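Long-range contacts in conjugal transfer protein TRWB (Escherichia coli, PDB 1E9R), which acts as the coupling protein of bacterial conjugation and, resembling ring helicases and F1-ATPase, probably drives DNA transfer with the energy of ATP: residues M84-P89 / W282-E287; D88-M93 / W247-G252; L94-R99 / F425-P430; I104-D109 / P430-G435. All coordinates share one frame; numbering follows the deposited sequence.

Contact 1 (M84-P89 / W282-E287); sequences MVIVDP and WLFIDE
Val85 O takes the amide N-H of Phe284 at 2.9 Å, nearly straight, and the CA-H of Leu283 also leans on this oxygen. Two more bonds complete the parallel pairing of 84-89 with 282-285: Val85 N gives its hydrogen to Trp282 O at 2.8 Å, and Val87 N does the same to Phe284 O. The strand segments run only 7° from parallel.

On the face carrying Met84, Ile86, Trp282 and Phe284, packing is closest where Met84 CB meets Trp282 CB at 3.4 Å. Met84 CG sits between its own N and carbonyl carbon (chi1 50°), and a bend further out brings the sulfur obliquely to the Phe284 ring, a Met-aromatic contact with SD 4.1 Å from CE1. Ile86 lies alongside Phe284 and points the same way, its CG2 against Phe284 CB. Past the paired residues, the Asp286 carboxylate straddles two apolar groups: OD1 reaches Val87 CG1, while OD2 is 3.1 Å from Pro89 CG.

Strands 83-89 and 281-285 are neighbours inside the large mixed sheet of the P-loop NTPase fold, with 243-247 beyond the first and 309-315 beyond the second. Helix 66-79, which follows the probable Walker A loop, covers Met84 and Phe284 through Leu73, Ala74 and Leu78.

Contact 2 (D88-M93 / W247-G252); sequences DPNGDM and WREDMG
Pro89 lies against one face of the Trp247 indole: its CA stands 3.9 Å from the centroid of the six-membered ring, almost on the normal, in a CH-pi contact. Its CG meets the far corner of the same ring, 3.4 Å from Trp247 CH2. A chi1 of 71° tucks Trp247 CG over its own backbone, and the indole lies alongside the proline, pointing the same way.

Next to this pair, Asn90 is held twice. Its amide N donates to Trp247 O at 2.8 Å, and its side-chain OD1 receives Glu249 N at 3.1 Å, the donor lying out of the plane of the side-chain carbonyl. The Glu249 carboxylate stands almost square to the Asn90 amide.

Two overlapping turns set Asn90 in place: a type II turn over 88-91 and a type I' turn over 89-92. Behind them Asp88 OD1 accepts Met93 N, joining the turns to the start of helix 92-97. On the other side, Arg248 NH2 pairs with Asp250 OD2 at 2.7 Å, and that oxygen also bonds Ser272 OG of a neighbouring subunit.

One backbone bond, one side-chain amide to backbone bond and a proline on an indole thus hold the contact; no salt bridge crosses between the segments.

Contact 3 (L94-R99 / F425-P430); sequences LSKFGR and FANRQP
Residues 425-430, in the C-terminal tail of this P-loop NTPase-fold protein, wrap as an irregular strap round the end of helix 92-97, where Phe97 and Phe425 meet in a T-shaped pair. The edge of Phe97 is directed at the face of Phe425, with planes at 78° and centroids 4.9 Å apart. Lys96 passes across the base of the same phenylalanine, its CD 3.5 Å from Phe425 CB. Tyr75 and Lys423 also pack on the Phe425 ring. A serine in its place would probably leave the Phe97 edge without an aromatic face and open a gap between Phe97 and Tyr75, with Lys423 losing its cation-pi partner.

Hydrogen bonds tie the tail to carbonyls of the helix end. Ser95 O accepts Arg428 N at 2.8 Å and is also approached by the CA-H of Asn427. Bent at chi3 (-50°), the Arg428 side chain turns its guanidinium so that Gly98 O lies in its plane, 3.2 Å from NH1, although the donor stands well above the plane of that carbonyl. Gly98 comes so close to Gln429 NE2 that a beta carbon would collide with it.

Water completes the polar set: a single molecule donates to Arg99 O and, at 2.8 Å, to Gln429 OE1.

Contact 4 (I104-D109 / P430-G435); sequences ILNPYD and PAFVEG
Asp109 OD2 accepts the backbone N-H of Val433 at 3.0 Å, an almost straight bond that reaches the oxygen from above the carboxylate plane. This is the close-packed part of the contact. Asp109 CG is anti to the backbone N (chi1 -168°), which carries the carboxylate over to the tail, where it slides past Phe432 in the opposite direction with its plane steeply turned to the ring. OD2 comes within 3.4 Å of Phe432 CD1. Further along the ring, Tyr108 O lies 3.1 Å from Phe432 CZ, and the Asn106 amide sits across its CD1 and CE1 side. A second partner of OD2 is Arg111, in a salt bridge. Replacing Asp109 with an alanine would probably leave Val433 N without its acceptor and Arg111 without its carboxylate mate, freeing this part of the tail to shift.

Toward the last modelled residues the hold slackens. Gly435 N gives only a weak bond to Tyr108 O, at 3.3 Å, and shares that hydrogen with another weak one to Glu434 OE1; both tail residues are exposed to solvent.

The inner segment is better braced. Asn106 OD1 takes Tyr108 N at 3.0 Å, an Asx turn within the type I turn 106-109, while Asn106 ND2 bonds Thr246. Strand 103-105, at the edge of the large sheet within this chain, leads into that turn beside strand 243-247; helix 252-269 packs on Leu105 and Pro107, and helix 92-97 touches Ile104 and Ala431.

In the fold
The first segments of the four contacts follow one another along the chain, through strand 83-89, helix 92-97 and strand 103-105. Contact 1 lies in the large sheet, about 7 Å from the chain centre; contact 2, its centre about 11 Å from that of contact 1, shares Asp88 and Pro89 with it. Contacts 3 and 4 share Pro430, and through them the C-terminal tail runs from the end of helix 92-97 to the turn after strand 103-105. Contacts 2 and 4 are about 9 Å apart between centres and touch where Arg248 packs on Phe432. The tail thus closes over one edge of the nucleotide-binding fold, near a loop that meets a neighbouring subunit.

Contact 1 (M84-P89 / W282-E287)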
loop_
_atom_site.group_PDB
_atom_site.type_symbol
_atom_site.label_atom_id
_atom_site.label_comp_id
_atom_site.label_asym_id
_atom_site.label_seq_id
_atom_site.Cartn_x
_atom_site.Cartn_y
_atom_site.Cartn_z
ATOM N N MET B 84 4.377 -42.991 -4.060
ATOM C CA MET B 84 4.257 -41.654 -3.499
ATOM C C MET B 84 5.508 -41.125 -2.798
ATOM O O MET B 84 6.364 -41.887 -2.349
ATOM C CB MET B 84 3.070 -41.615 -2.537
ATOM C CG MET B 84 3.072 -42.731 -1.518
ATOM S SD MET B 84 1.419 -43.065 -0.883
ATOM C CE MET B 84 1.667 -42.737 0.761
ATOM N N VAL B 85 5.611 -39.799 -2.751
ATOM C CA VAL B 85 6.707 -39.112 -2.078
ATOM C C VAL B 85 6.011 -38.413 -0.920
ATOM O O VAL B 85 4.994 -37.754 -1.118
ATOM C CB VAL B 85 7.369 -38.056 -2.974
ATOM C CG1 VAL B 85 8.411 -37.302 -2.186
ATOM C CG2 VAL B 85 7.999 -38.718 -4.175
ATOM N N ILE B 86 6.543 -38.565 0.286
ATOM C CA ILE B 86 5.921 -37.963 1.456
ATOM C C ILE B 86 6.863 -37.060 2.249
ATOM O O ILE B 86 7.955 -37.481 2.650
ATOM C CB ILE B 86 5.395 -39.058 2.411
ATOM C CG1 ILE B 86 4.425 -39.973 1.666
ATOM C CG2 ILE B 86 4.721 -38.433 3.613
ATOM C CD1 ILE B 86 3.983 -41.193 2.471
ATOM N N VAL B 87 6.442 -35.812 2.449
ATOM C CA VAL B 87 7.206 -34.860 3.246
ATOM C C VAL B 87 6.728 -35.290 4.626
ATOM O O VAL B 87 5.628 -34.942 5.077
ATOM C CB VAL B 87 6.807 -33.412 2.906
ATOM C CG1 VAL B 87 7.530 -32.439 3.814
ATOM C CG2 VAL B 87 7.161 -33.123 1.455
ATOM N N ASP B 88 7.572 -36.083 5.272
ATOM C CA ASP B 88 7.242 -36.700 6.540
ATOM C C ASP B 88 7.963 -36.207 7.789
ATOM O O ASP B 88 9.053 -36.666 8.120
ATOM C CB ASP B 88 7.429 -38.212 6.354
ATOM C CG ASP B 88 6.960 -39.020 7.531
ATOM O OD1 ASP B 88 5.979 -38.629 8.207
ATOM O OD2 ASP B 88 7.579 -40.076 7.750
ATOM N N PRO B 89 7.344 -35.271 8.510
ATOM C CA PRO B 89 7.915 -34.710 9.736
ATOM C C PRO B 89 8.066 -35.780 10.810
ATOM O O PRO B 89 7.117 -36.494 11.110
ATOM C CB PRO B 89 6.888 -33.667 10.140
ATOM C CG PRO B 89 6.258 -33.290 8.833
ATOM C CD PRO B 89 6.093 -34.589 8.150
ATOM N N TRP B 282 1.980 -39.875 -6.060
ATOM C CA TRP B 282 1.478 -38.915 -5.085
ATOM C C TRP B 282 2.597 -38.089 -4.465
ATOM O O TRP B 282 3.727 -38.554 -4.329
ATOM C CB TRP B 282 0.717 -39.622 -3.951
ATOM C CG TRP B 282 -0.535 -40.303 -4.386
ATOM C CD1 TRP B 282 -0.637 -41.515 -5.002
ATOM C CD2 TRP B 282 -1.875 -39.793 -4.280
ATOM N NE1 TRP B 282 -1.953 -41.793 -5.286
ATOM C CE2 TRP B 282 -2.733 -40.753 -4.855
ATOM C CE3 TRP B 282 -2.429 -38.614 -3.755
ATOM C CZ2 TRP B 282 -4.119 -40.575 -4.924
ATOM C CZ3 TRP B 282 -3.809 -38.438 -3.824
ATOM C CH2 TRP B 282 -4.637 -39.415 -4.405
ATOM N N LEU B 283 2.261 -36.856 -4.096
ATOM C CA LEU B 283 3.193 -35.958 -3.438
ATOM C C LEU B 283 2.429 -35.422 -2.240
ATOM O O LEU B 283 1.482 -34.655 -2.391
ATOM C CB LEU B 283 3.590 -34.791 -4.347
ATOM C CG LEU B 283 4.959 -34.127 -4.097
ATOM C CD1 LEU B 283 4.877 -32.656 -4.507
ATOM C CD2 LEU B 283 5.382 -34.251 -2.636
ATOM N N PHE B 284 2.829 -35.846 -1.050
ATOM C CA PHE B 284 2.184 -35.401 0.175
ATOM C C PHE B 284 3.031 -34.351 0.856
ATOM O O PHE B 284 4.172 -34.629 1.223
ATOM C CB PHE B 284 1.986 -36.587 1.120
ATOM C CG PHE B 284 0.847 -37.471 0.736
ATOM C CD1 PHE B 284 1.008 -38.448 -0.241
ATOM C CD2 PHE B 284 -0.411 -37.298 1.321
ATOM C CE1 PHE B 284 -0.066 -39.240 -0.638
ATOM C CE2 PHE B 284 -1.496 -38.082 0.938
ATOM C CZ PHE B 284 -1.324 -39.057 -0.045
ATOM N N ILE B 285 2.474 -33.151 1.015
ATOM C CA ILE B 285 3.168 -32.046 1.681
ATOM C C ILE B 285 2.418 -31.725 2.962
ATOM O O ILE B 285 1.327 -31.171 2.914
ATOM C CB ILE B 285 3.183 -30.788 0.808
ATOM C CG1 ILE B 285 3.819 -31.107 -0.544
ATOM C CG2 ILE B 285 3.932 -29.670 1.518
ATOM C CD1 ILE B 285 3.841 -29.940 -1.499
ATOM N N ASP B 286 3.005 -32.065 4.107
ATOM C CA ASP B 286 2.353 -31.833 5.405
ATOM C C ASP B 286 1.891 -30.399 5.634
ATOM O O ASP B 286 0.785 -30.167 6.106
ATOM C CB ASP B 286 3.286 -32.234 6.545
ATOM C CG ASP B 286 4.531 -31.377 6.601
ATOM O OD1 ASP B 286 5.217 -31.237 5.557
ATOM O OD2 ASP B 286 4.822 -30.844 7.693
ATOM N N GLU B 287 2.760 -29.444 5.316
ATOM C CA GLU B 287 2.463 -28.026 5.469
ATOM C C GLU B 287 3.129 -27.295 4.317
ATOM O O GLU B 287 4.349 -27.223 4.233
ATOM C CB GLU B 287 2.995 -27.506 6.806
ATOM C CG GLU B 287 2.908 -25.996 6.955
ATOM C CD GLU B 287 1.525 -25.450 6.638
ATOM O OE1 GLU B 287 0.550 -25.863 7.302
ATOM O OE2 GLU B 287 1.413 -24.606 5.724
#

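Contact 2 (D88-M93 / W247-G252)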
loop_
_atom_site.group_PDB
_atom_site.type_symbol
_atom_site.label_atom_id
_atom_site.label_comp_id
_atom_site.label_asym_id
_atom_site.label_seq_id
_atom_site.Cartn_x
_atom_site.Cartn_y
_atom_site.Cartn_z
ATOM N N ASP B 88 7.572 -36.083 5.272
ATOM C CA ASP B 88 7.242 -36.700 6.540
ATOM C C ASP B 88 7.963 -36.207 7.789
ATOM O O ASP B 88 9.053 -36.666 8.120
ATOM C CB ASP B 88 7.429 -38.212 6.354
ATOM C CG ASP B 88 6.960 -39.020 7.531
ATOM O OD1 ASP B 88 5.979 -38.629 8.207
ATOM O OD2 ASP B 88 7.579 -40.076 7.750
ATOM N N PRO B 89 7.344 -35.271 8.510
ATOM C CA PRO B 89 7.915 -34.710 9.736
ATOM C C PRO B 89 8.066 -35.780 10.810
ATOM O O PRO B 89 7.117 -36.494 11.110
ATOM C CB PRO B 89 6.888 -33.667 10.140
ATOM C CG PRO B 89 6.258 -33.290 8.833
ATOM C CD PRO B 89 6.093 -34.589 8.150
ATOM N N ASN B 90 9.254 -35.881 11.389
ATOM C CA ASN B 90 9.516 -36.857 12.440
ATOM C C ASN B 90 9.366 -38.305 11.999
ATOM O O ASN B 90 9.207 -39.193 12.839
ATOM C CB ASN B 90 8.592 -36.608 13.626
ATOM C CG ASN B 90 8.784 -35.249 14.222
ATOM O OD1 ASN B 90 9.900 -34.872 14.576
ATOM N ND2 ASN B 90 7.700 -34.493 14.343
ATOM N N GLY B 91 9.407 -38.544 10.693
ATOM C CA GLY B 91 9.280 -39.901 10.185
ATOM C C GLY B 91 8.059 -40.684 10.651
ATOM O O GLY B 91 8.095 -41.922 10.698
ATOM N N ASP B 92 6.978 -39.981 10.987
ATOM C CA ASP B 92 5.748 -40.630 11.441
ATOM C C ASP B 92 5.178 -41.625 10.423
ATOM O O ASP B 92 4.878 -42.766 10.757
ATOM C CB ASP B 92 4.682 -39.588 11.770
ATOM C CG ASP B 92 3.299 -40.204 11.930
ATOM O OD1 ASP B 92 3.127 -41.072 12.820
ATOM O OD2 ASP B 92 2.381 -39.828 11.163
ATOM N N MET B 93 5.020 -41.192 9.181
ATOM C CA MET B 93 4.485 -42.070 8.150
ATOM C C MET B 93 5.469 -43.162 7.779
ATOM O O MET B 93 5.073 -44.265 7.414
ATOM C CB MET B 93 4.115 -41.260 6.908
ATOM C CG MET B 93 2.888 -40.395 7.108
ATOM S SD MET B 93 1.761 -40.608 5.727
ATOM C CE MET B 93 1.488 -38.842 5.230
ATOM N N TRP B 247 12.687 -35.634 8.966
ATOM C CA TRP B 247 13.576 -34.752 9.711
ATOM C C TRP B 247 13.012 -34.608 11.115
ATOM O O TRP B 247 11.799 -34.670 11.304
ATOM C CB TRP B 247 13.680 -33.381 9.026
ATOM C CG TRP B 247 12.445 -32.535 9.128
ATOM C CD1 TRP B 247 12.150 -31.629 10.109
ATOM C CD2 TRP B 247 11.321 -32.539 8.238
ATOM N NE1 TRP B 247 10.916 -31.074 9.886
ATOM C CE2 TRP B 247 10.385 -31.615 8.744
ATOM C CE3 TRP B 247 11.015 -33.237 7.064
ATOM C CZ2 TRP B 247 9.164 -31.372 8.118
ATOM C CZ3 TRP B 247 9.800 -32.993 6.444
ATOM C CH2 TRP B 247 8.890 -32.067 6.973
ATOM N N ARG B 248 13.885 -34.458 12.105
ATOM C CA ARG B 248 13.416 -34.285 13.474
ATOM C C ARG B 248 13.062 -32.813 13.562
ATOM O O ARG B 248 13.846 -31.957 13.154
ATOM C CB ARG B 248 14.505 -34.696 14.473
ATOM C CG ARG B 248 14.352 -36.160 14.925
ATOM C CD ARG B 248 15.568 -36.707 15.655
ATOM N NE ARG B 248 16.288 -35.699 16.435
ATOM C CZ ARG B 248 15.822 -35.087 17.526
ATOM N NH1 ARG B 248 14.608 -35.372 18.002
ATOM N NH2 ARG B 248 16.583 -34.187 18.150
ATOM N N GLU B 249 11.875 -32.514 14.077
ATOM C CA GLU B 249 11.422 -31.133 14.116
ATOM C C GLU B 249 12.245 -30.062 14.810
ATOM O O GLU B 249 12.078 -28.880 14.498
ATOM C CB GLU B 249 9.977 -31.064 14.603
ATOM C CG GLU B 249 9.701 -31.666 15.956
ATOM C CD GLU B 249 8.215 -31.606 16.287
ATOM O OE1 GLU B 249 7.429 -31.158 15.412
ATOM O OE2 GLU B 249 7.833 -32.005 17.413
ATOM N N ASP B 250 13.123 -30.426 15.738
ATOM C CA ASP B 250 13.925 -29.386 16.370
ATOM C C ASP B 250 14.944 -28.865 15.347
ATOM O O ASP B 250 15.656 -27.895 15.597
ATOM C CB ASP B 250 14.632 -29.909 17.628
ATOM C CG ASP B 250 15.523 -31.106 17.354
ATOM O OD1 ASP B 250 15.425 -31.708 16.264
ATOM O OD2 ASP B 250 16.323 -31.453 18.248
ATOM N N MET B 251 14.982 -29.507 14.182
ATOM C CA MET B 251 15.901 -29.133 13.109
ATOM C C MET B 251 15.182 -28.724 11.833
ATOM O O MET B 251 15.773 -28.739 10.753
ATOM C CB MET B 251 16.817 -30.296 12.765
ATOM C CG MET B 251 17.645 -30.799 13.908
ATOM S SD MET B 251 19.245 -31.215 13.257
ATOM C CE MET B 251 18.799 -32.518 12.128
ATOM N N GLY B 252 13.908 -28.377 11.953
ATOM C CA GLY B 252 13.147 -27.980 10.785
ATOM C C GLY B 252 13.719 -26.754 10.105
ATOM O O GLY B 252 14.037 -26.785 8.921
#

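Contact 3 (L94-R99 / F425-P430)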
loop_
_atom_site.group_PDB
_atom_site.type_symbol
_atom_site.label_atom_id
_atom_site.label_comp_id
_atom_site.label_asym_id
_atom_site.label_seq_id
_atom_site.Cartn_x
_atom_site.Cartn_y
_atom_site.Cartn_z
ATOM N N LEU B 94 6.755 -42.842 7.865
ATOM C CA LEU B 94 7.812 -43.796 7.555
ATOM C C LEU B 94 7.728 -44.948 8.549
ATOM O O LEU B 94 7.863 -46.122 8.182
ATOM C CB LEU B 94 9.187 -43.123 7.674
ATOM C CG LEU B 94 10.412 -44.046 7.759
ATOM C CD1 LEU B 94 10.588 -44.808 6.450
ATOM C CD2 LEU B 94 11.650 -43.231 8.071
ATOM N N SER B 95 7.496 -44.594 9.812
ATOM C CA SER B 95 7.410 -45.575 10.870
ATOM C C SER B 95 6.189 -46.478 10.747
ATOM O O SER B 95 6.198 -47.601 11.240
ATOM C CB SER B 95 7.406 -44.873 12.226
ATOM O OG SER B 95 6.183 -44.203 12.443
ATOM N N LYS B 96 5.141 -46.008 10.084
ATOM C CA LYS B 96 3.944 -46.820 9.951
ATOM C C LYS B 96 3.752 -47.434 8.584
ATOM O O LYS B 96 3.160 -48.504 8.473
ATOM C CB LYS B 96 2.705 -46.003 10.318
ATOM C CG LYS B 96 2.619 -45.669 11.789
ATOM C CD LYS B 96 1.547 -44.630 12.041
ATOM C CE LYS B 96 1.548 -44.163 13.496
ATOM N NZ LYS B 96 0.586 -43.034 13.701
ATOM N N PHE B 97 4.251 -46.783 7.543
ATOM C CA PHE B 97 4.067 -47.312 6.195
ATOM C C PHE B 97 5.345 -47.664 5.448
ATOM O O PHE B 97 5.292 -48.150 4.314
ATOM C CB PHE B 97 3.260 -46.319 5.358
ATOM C CG PHE B 97 1.976 -45.887 6.004
ATOM C CD1 PHE B 97 1.022 -46.822 6.385
ATOM C CD2 PHE B 97 1.721 -44.541 6.229
ATOM C CE1 PHE B 97 -0.165 -46.423 6.980
ATOM C CE2 PHE B 97 0.537 -44.130 6.824
ATOM C CZ PHE B 97 -0.410 -45.075 7.200
ATOM N N GLY B 98 6.487 -47.423 6.087
ATOM C CA GLY B 98 7.768 -47.708 5.463
ATOM C C GLY B 98 8.092 -49.181 5.269
ATOM O O GLY B 98 8.182 -49.943 6.233
ATOM N N ARG B 99 8.267 -49.578 4.011
ATOM C CA ARG B 99 8.605 -50.956 3.676
ATOM C C ARG B 99 10.096 -51.034 3.386
ATOM O O ARG B 99 10.787 -50.018 3.357
ATOM C CB ARG B 99 7.810 -51.435 2.462
ATOM C CG ARG B 99 6.304 -51.427 2.676
ATOM C CD ARG B 99 5.588 -51.386 1.332
ATOM N NE ARG B 99 6.310 -50.544 0.372
ATOM C CZ ARG B 99 5.832 -50.145 -0.807
ATOM N NH1 ARG B 99 4.613 -50.500 -1.195
ATOM N NH2 ARG B 99 6.581 -49.394 -1.606
ATOM N N PHE B 425 -2.299 -47.244 13.544
ATOM C CA PHE B 425 -1.334 -47.970 12.738
ATOM C C PHE B 425 -0.169 -48.370 13.631
ATOM O O PHE B 425 0.325 -47.562 14.428
ATOM C CB PHE B 425 -0.824 -47.108 11.577
ATOM C CG PHE B 425 -1.909 -46.628 10.650
ATOM C CD1 PHE B 425 -2.625 -45.470 10.937
ATOM C CD2 PHE B 425 -2.222 -47.342 9.495
ATOM C CE1 PHE B 425 -3.636 -45.031 10.083
ATOM C CE2 PHE B 425 -3.230 -46.910 8.641
ATOM C CZ PHE B 425 -3.937 -45.752 8.934
ATOM N N ALA B 426 0.259 -49.621 13.499
ATOM C CA ALA B 426 1.367 -50.140 14.289
ATOM C C ALA B 426 2.690 -49.792 13.623
ATOM O O ALA B 426 2.796 -49.776 12.394
ATOM C CB ALA B 426 1.237 -51.647 14.441
ATOM N N ASN B 427 3.694 -49.516 14.447
ATOM C CA ASN B 427 5.013 -49.156 13.951
ATOM C C ASN B 427 5.700 -50.323 13.274
ATOM O O ASN B 427 6.117 -51.269 13.934
ATOM C CB ASN B 427 5.880 -48.654 15.101
ATOM C CG ASN B 427 5.321 -47.404 15.738
ATOM O OD1 ASN B 427 5.799 -46.962 16.781
ATOM N ND2 ASN B 427 4.301 -46.818 15.104
ATOM N N ARG B 428 5.823 -50.251 11.954
ATOM C CA ARG B 428 6.469 -51.315 11.206
ATOM C C ARG B 428 7.922 -50.943 10.911
ATOM O O ARG B 428 8.560 -51.517 10.027
ATOM C CB ARG B 428 5.699 -51.582 9.906
ATOM C CG ARG B 428 6.034 -50.664 8.749
ATOM C CD ARG B 428 4.901 -50.625 7.733
ATOM N NE ARG B 428 4.426 -51.943 7.313
ATOM C CZ ARG B 428 5.107 -52.793 6.544
ATOM N NH1 ARG B 428 6.319 -52.482 6.096
ATOM N NH2 ARG B 428 4.562 -53.956 6.207
ATOM N N GLN B 429 8.448 -49.987 11.674
ATOM C CA GLN B 429 9.820 -49.531 11.486
ATOM C C GLN B 429 10.073 -48.334 12.404
ATOM O O GLN B 429 9.135 -47.649 12.812
ATOM C CB GLN B 429 10.011 -49.123 10.025
ATOM C CG GLN B 429 11.426 -49.202 9.515
ATOM C CD GLN B 429 11.530 -48.827 8.052
ATOM O OE1 GLN B 429 12.613 -48.877 7.460
ATOM N NE2 GLN B 429 10.404 -48.442 7.455
ATOM N N PRO B 430 11.339 -48.086 12.777
ATOM C CA PRO B 430 11.600 -46.933 13.648
ATOM C C PRO B 430 11.539 -45.613 12.855
ATOM O O PRO B 430 12.031 -45.523 11.726
ATOM C CB PRO B 430 12.995 -47.234 14.206
ATOM C CG PRO B 430 13.639 -47.984 13.096
ATOM C CD PRO B 430 12.540 -48.926 12.648
HETATM O O HOH W 1 12.190 -47.626 4.947
#

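Contact 4 (I104-D109 / P430-G435)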
loop_
_atom_site.group_PDB
_atom_site.type_symbol
_atom_site.label_atom_id
_atom_site.label_comp_id
_atom_site.label_asym_id
_atom_site.label_seq_id
_atom_site.Cartn_x
_atom_site.Cartn_y
_atom_site.Cartn_z
ATOM N N ILE B 104 14.679 -43.216 1.929
ATOM C CA ILE B 104 14.661 -42.208 2.985
ATOM C C ILE B 104 15.678 -41.121 2.647
ATOM O O ILE B 104 16.803 -41.409 2.232
ATOM C CB ILE B 104 15.050 -42.775 4.374
ATOM C CG1 ILE B 104 13.999 -43.763 4.867
ATOM C CG2 ILE B 104 15.178 -41.643 5.374
ATOM C CD1 ILE B 104 14.327 -44.376 6.221
ATOM N N LEU B 105 15.264 -39.871 2.802
ATOM C CA LEU B 105 16.144 -38.738 2.581
ATOM C C LEU B 105 16.059 -37.911 3.844
ATOM O O LEU B 105 15.046 -37.275 4.127
ATOM C CB LEU B 105 15.715 -37.912 1.374
ATOM C CG LEU B 105 16.184 -38.457 0.026
ATOM C CD1 LEU B 105 15.806 -37.476 -1.061
ATOM C CD2 LEU B 105 17.694 -38.675 0.038
ATOM N N ASN B 106 17.133 -37.964 4.618
ATOM C CA ASN B 106 17.245 -37.261 5.882
ATOM C C ASN B 106 18.734 -37.311 6.174
ATOM O O ASN B 106 19.259 -38.375 6.495
ATOM C CB ASN B 106 16.486 -38.019 6.968
ATOM C CG ASN B 106 16.571 -37.341 8.317
ATOM O OD1 ASN B 106 17.545 -36.655 8.621
ATOM N ND2 ASN B 106 15.554 -37.545 9.147
ATOM N N PRO B 107 19.436 -36.165 6.065
ATOM C CA PRO B 107 20.883 -36.111 6.314
ATOM C C PRO B 107 21.397 -36.709 7.629
ATOM O O PRO B 107 22.563 -37.102 7.712
ATOM C CB PRO B 107 21.206 -34.616 6.173
ATOM C CG PRO B 107 19.932 -33.944 6.527
ATOM C CD PRO B 107 18.898 -34.808 5.850
ATOM N N TYR B 108 20.529 -36.802 8.635
ATOM C CA TYR B 108 20.926 -37.324 9.938
ATOM C C TYR B 108 20.373 -38.709 10.299
ATOM O O TYR B 108 20.422 -39.133 11.455
ATOM C CB TYR B 108 20.555 -36.305 11.021
ATOM C CG TYR B 108 21.153 -34.924 10.781
ATOM C CD1 TYR B 108 20.568 -34.021 9.881
ATOM C CD2 TYR B 108 22.308 -34.519 11.447
ATOM C CE1 TYR B 108 21.123 -32.748 9.656
ATOM C CE2 TYR B 108 22.871 -33.255 11.228
ATOM C CZ TYR B 108 22.274 -32.379 10.336
ATOM O OH TYR B 108 22.847 -31.145 10.129
ATOM N N ASP B 109 19.861 -39.419 9.304
ATOM C CA ASP B 109 19.329 -40.746 9.538
ATOM C C ASP B 109 20.283 -41.737 8.879
ATOM O O ASP B 109 20.707 -41.556 7.735
ATOM C CB ASP B 109 17.915 -40.868 8.956
ATOM C CG ASP B 109 17.206 -42.124 9.408
ATOM O OD1 ASP B 109 17.634 -43.221 9.008
ATOM O OD2 ASP B 109 16.222 -42.020 10.166
ATOM N N PRO B 430 11.339 -48.086 12.777
ATOM C CA PRO B 430 11.600 -46.933 13.648
ATOM C C PRO B 430 11.539 -45.613 12.855
ATOM O O PRO B 430 12.031 -45.523 11.726
ATOM C CB PRO B 430 12.995 -47.234 14.206
ATOM C CG PRO B 430 13.639 -47.984 13.096
ATOM C CD PRO B 430 12.540 -48.926 12.648
ATOM N N ALA B 431 10.916 -44.598 13.443
ATOM C CA ALA B 431 10.783 -43.301 12.788
ATOM C C ALA B 431 12.136 -42.665 12.459
ATOM O O ALA B 431 12.319 -42.099 11.381
ATOM C CB ALA B 431 9.974 -42.367 13.668
ATOM N N PHE B 432 13.079 -42.760 13.389
ATOM C CA PHE B 432 14.401 -42.178 13.193
ATOM C C PHE B 432 15.508 -43.108 13.692
ATOM O O PHE B 432 15.402 -43.703 14.761
ATOM C CB PHE B 432 14.477 -40.838 13.935
ATOM C CG PHE B 432 15.813 -40.130 13.812
ATOM C CD1 PHE B 432 16.258 -39.647 12.578
ATOM C CD2 PHE B 432 16.615 -39.922 14.942
ATOM C CE1 PHE B 432 17.481 -38.966 12.469
ATOM C CE2 PHE B 432 17.839 -39.243 14.847
ATOM C CZ PHE B 432 18.272 -38.764 13.608
ATOM N N VAL B 433 16.573 -43.222 12.907
ATOM C CA VAL B 433 17.716 -44.056 13.258
ATOM C C VAL B 433 18.990 -43.222 13.160
ATOM O O VAL B 433 19.544 -43.053 12.078
ATOM C CB VAL B 433 17.826 -45.260 12.311
ATOM C CG1 VAL B 433 19.130 -45.997 12.536
ATOM C CG2 VAL B 433 16.653 -46.181 12.533
ATOM N N GLU B 434 19.434 -42.702 14.301
ATOM C CA GLU B 434 20.639 -41.871 14.403
ATOM C C GLU B 434 21.792 -42.341 13.518
ATOM O O GLU B 434 22.148 -43.520 13.521
ATOM C CB GLU B 434 21.110 -41.832 15.857
ATOM C CG GLU B 434 22.255 -40.873 16.123
ATOM C CD GLU B 434 21.859 -39.424 15.900
ATOM O OE1 GLU B 434 21.669 -39.026 14.724
ATOM O OE2 GLU B 434 21.726 -38.686 16.906
ATOM N N GLY B 435 22.392 -41.408 12.780
ATOM C CA GLY B 435 23.497 -41.753 11.897
ATOM C C GLY B 435 24.709 -40.841 12.008
ATOM O O GLY B 435 24.752 -39.993 12.925
#